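Local atomic coordinates of brain-specific angiogenesis inhibitor 1-associated protein 2-like protein 2 (Mus musculus, PDB entry 3OK8), a protein that binds phosphoinositides and induces planar or gently curved membrane structures, this chain being its I-BAR (IMD) domain. Residues V33-G36 with N37-L40. Numbering follows the deposited sequence.
Sequences VYLG and NNYL
Y39 N donates to L35 O at 3.0 Å, one of four successive i to i+4 bonds; the others join N37 to V33, N38 to Y34 and L40 to G36. The bond from N38 N to Y34 O is long, at 3.3 Å, but nearly straight (168°). Y34 O is also reached by a water that donates to it and, at 2.6 Å, to N38 OD1, tying the amide to the backbone one turn earlier; R41 holds the same OD1. N38 ND2 lies over one face of the Y34 ring, 4.1 Å from CE2, with amide and ring planes 60° apart; the ring stands out from the helix, CG trans to the amide nitrogen (chi1 176°), and its outer end leans back near the N38 amide. A second water binds Y34 OH and weakly accepts from ND2. A leucine in place of N38 would probably leave R41 without this acceptor and both waters without their amide partner. Round the helix from this pair, the side chains of V33 and N37 lie side by side, pointing the same way, CG1 3.8 Å from ND2. V33 and L40 pack on helix 71-147, while L35 and Y39 meet V52 and A50 of the second subunit. The whole illustrates an amphipathic helix serving both its own three-helix bundle and the antiparallel I-BAR dimer.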
ATOM      1  N   VAL A  33      15.422   3.180  12.033  1.00 31.07           N
ATOM      2  CA  VAL A  33      16.079   2.663  10.831  1.00 35.67           C
ATOM      3  C   VAL A  33      15.867   1.151  10.702  1.00 46.69           C
ATOM      4  O   VAL A  33      15.787   0.609   9.607  1.00 39.63           O
ATOM      5  CB  VAL A  33      17.586   2.972  10.780  1.00 42.53           C
ATOM      6  CG1 VAL A  33      18.266   2.085   9.733  1.00 44.19           C
ATOM      7  CG2 VAL A  33      17.807   4.430  10.439  1.00 41.29           C
ATOM      8  N   TYR A  34      15.778   0.471  11.835  1.00 49.07           N
ATOM      9  CA  TYR A  34      15.487  -0.949  11.834  1.00 47.24           C
ATOM     10  C   TYR A  34      14.051  -1.177  11.354  1.00 46.58           C
ATOM     11  O   TYR A  34      13.817  -1.858  10.351  1.00 42.30           O
ATOM     12  CB  TYR A  34      15.680  -1.507  13.239  1.00 49.48           C
ATOM     13  CG  TYR A  34      15.322  -2.963  13.398  1.00 48.26           C
ATOM     14  CD1 TYR A  34      16.138  -3.960  12.865  1.00 46.95           C
ATOM     15  CD2 TYR A  34      14.184  -3.347  14.105  1.00 44.23           C
ATOM     16  CE1 TYR A  34      15.818  -5.303  13.019  1.00 42.00           C
ATOM     17  CE2 TYR A  34      13.859  -4.697  14.265  1.00 31.93           C
ATOM     18  CZ  TYR A  34      14.682  -5.659  13.720  1.00 36.61           C
ATOM     19  OH  TYR A  34      14.370  -6.982  13.882  1.00 39.50           O
ATOM     20  N   LEU A  35      13.094  -0.600  12.075  1.00 28.10           N
ATOM     21  CA  LEU A  35      11.693  -0.758  11.741  1.00 39.26           C
ATOM     22  C   LEU A  35      11.427  -0.219  10.346  1.00 49.12           C
ATOM     23  O   LEU A  35      10.589  -0.747   9.619  1.00 46.74           O
ATOM     24  CB  LEU A  35      10.825  -0.035  12.765  1.00 38.84           C
ATOM     25  CG  LEU A  35      10.899  -0.633  14.163  1.00 47.32           C
ATOM     26  CD1 LEU A  35      10.149   0.232  15.161  1.00 39.84           C
ATOM     27  CD2 LEU A  35      10.364  -2.072  14.139  1.00 38.87           C
ATOM     28  N   GLY A  36      12.147   0.841   9.984  1.00 51.52           N
ATOM     29  CA  GLY A  36      12.011   1.451   8.677  1.00 34.22           C
ATOM     30  C   GLY A  36      12.414   0.502   7.558  1.00 37.52           C
ATOM     31  O   GLY A  36      11.768   0.443   6.514  1.00 28.39           O
ATOM     32  N   ASN A  37      13.483  -0.256   7.760  1.00 30.51           N
ATOM     33  CA  ASN A  37      13.920  -1.170   6.713  1.00 46.28           C
ATOM     34  C   ASN A  37      12.938  -2.334   6.490  1.00 44.05           C
ATOM     35  O   ASN A  37      12.718  -2.763   5.349  1.00 38.87           O
ATOM     36  CB  ASN A  37      15.351  -1.628   6.973  1.00 48.98           C
ATOM     37  CG  ASN A  37      16.370  -0.629   6.456  1.00 53.39           C
ATOM     38  OD1 ASN A  37      16.126   0.047   5.456  1.00 59.19           O
ATOM     39  ND2 ASN A  37      17.511  -0.527   7.128  1.00 42.54           N
ATOM     40  N   ASN A  38      12.341  -2.806   7.585  1.00 36.14           N
ATOM     41  CA  ASN A  38      11.255  -3.783   7.566  1.00 41.39           C
ATOM     42  C   ASN A  38      10.070  -3.265   6.769  1.00 42.71           C
ATOM     43  O   ASN A  38       9.451  -3.993   5.991  1.00 36.30           O
ATOM     44  CB  ASN A  38      10.764  -4.054   8.987  1.00 42.73           C
ATOM     45  CG  ASN A  38      11.687  -4.965   9.776  1.00 45.66           C
ATOM     46  OD1 ASN A  38      12.683  -5.489   9.263  1.00 33.43           O
ATOM     47  ND2 ASN A  38      11.348  -5.163  11.040  1.00 43.03           N
ATOM     48  N   TYR A  39       9.745  -2.001   7.000  1.00 37.52           N
ATOM     49  CA  TYR A  39       8.696  -1.302   6.267  1.00 45.11           C
ATOM     50  C   TYR A  39       8.942  -1.336   4.744  1.00 46.80           C
ATOM     51  O   TYR A  39       8.040  -1.639   3.958  1.00 41.09           O
ATOM     52  CB  TYR A  39       8.651   0.136   6.771  1.00 49.64           C
ATOM     53  CG  TYR A  39       7.353   0.878   6.566  1.00 51.23           C
ATOM     54  CD1 TYR A  39       6.374   0.412   5.701  1.00 46.74           C
ATOM     55  CD2 TYR A  39       7.124   2.079   7.222  1.00 51.41           C
ATOM     56  CE1 TYR A  39       5.192   1.115   5.520  1.00 45.29           C
ATOM     57  CE2 TYR A  39       5.956   2.787   7.043  1.00 44.84           C
ATOM     58  CZ  TYR A  39       4.994   2.310   6.190  1.00 48.00           C
ATOM     59  OH  TYR A  39       3.831   3.039   6.032  1.00 43.49           O
ATOM     60  N   LEU A  40      10.165  -1.023   4.326  1.00 44.45           N
ATOM     61  CA  LEU A  40      10.519  -1.050   2.909  1.00 34.21           C
ATOM     62  C   LEU A  40      10.351  -2.445   2.330  1.00 40.32           C
ATOM     63  O   LEU A  40       9.775  -2.612   1.258  1.00 39.15           O
ATOM     64  CB  LEU A  40      11.968  -0.614   2.691  1.00 30.49           C
ATOM     65  CG  LEU A  40      12.280   0.873   2.780  1.00 45.57           C
ATOM     66  CD1 LEU A  40      13.778   1.076   2.999  1.00 40.84           C
ATOM     67  CD2 LEU A  40      11.807   1.571   1.525  1.00 46.55           C
TER
HETATM   68  O   HOH W   1      12.886  -8.046  12.086  1.00 36.26           O
HETATM   69  O   HOH W   2      14.764  -4.133   9.994  1.00 61.07           O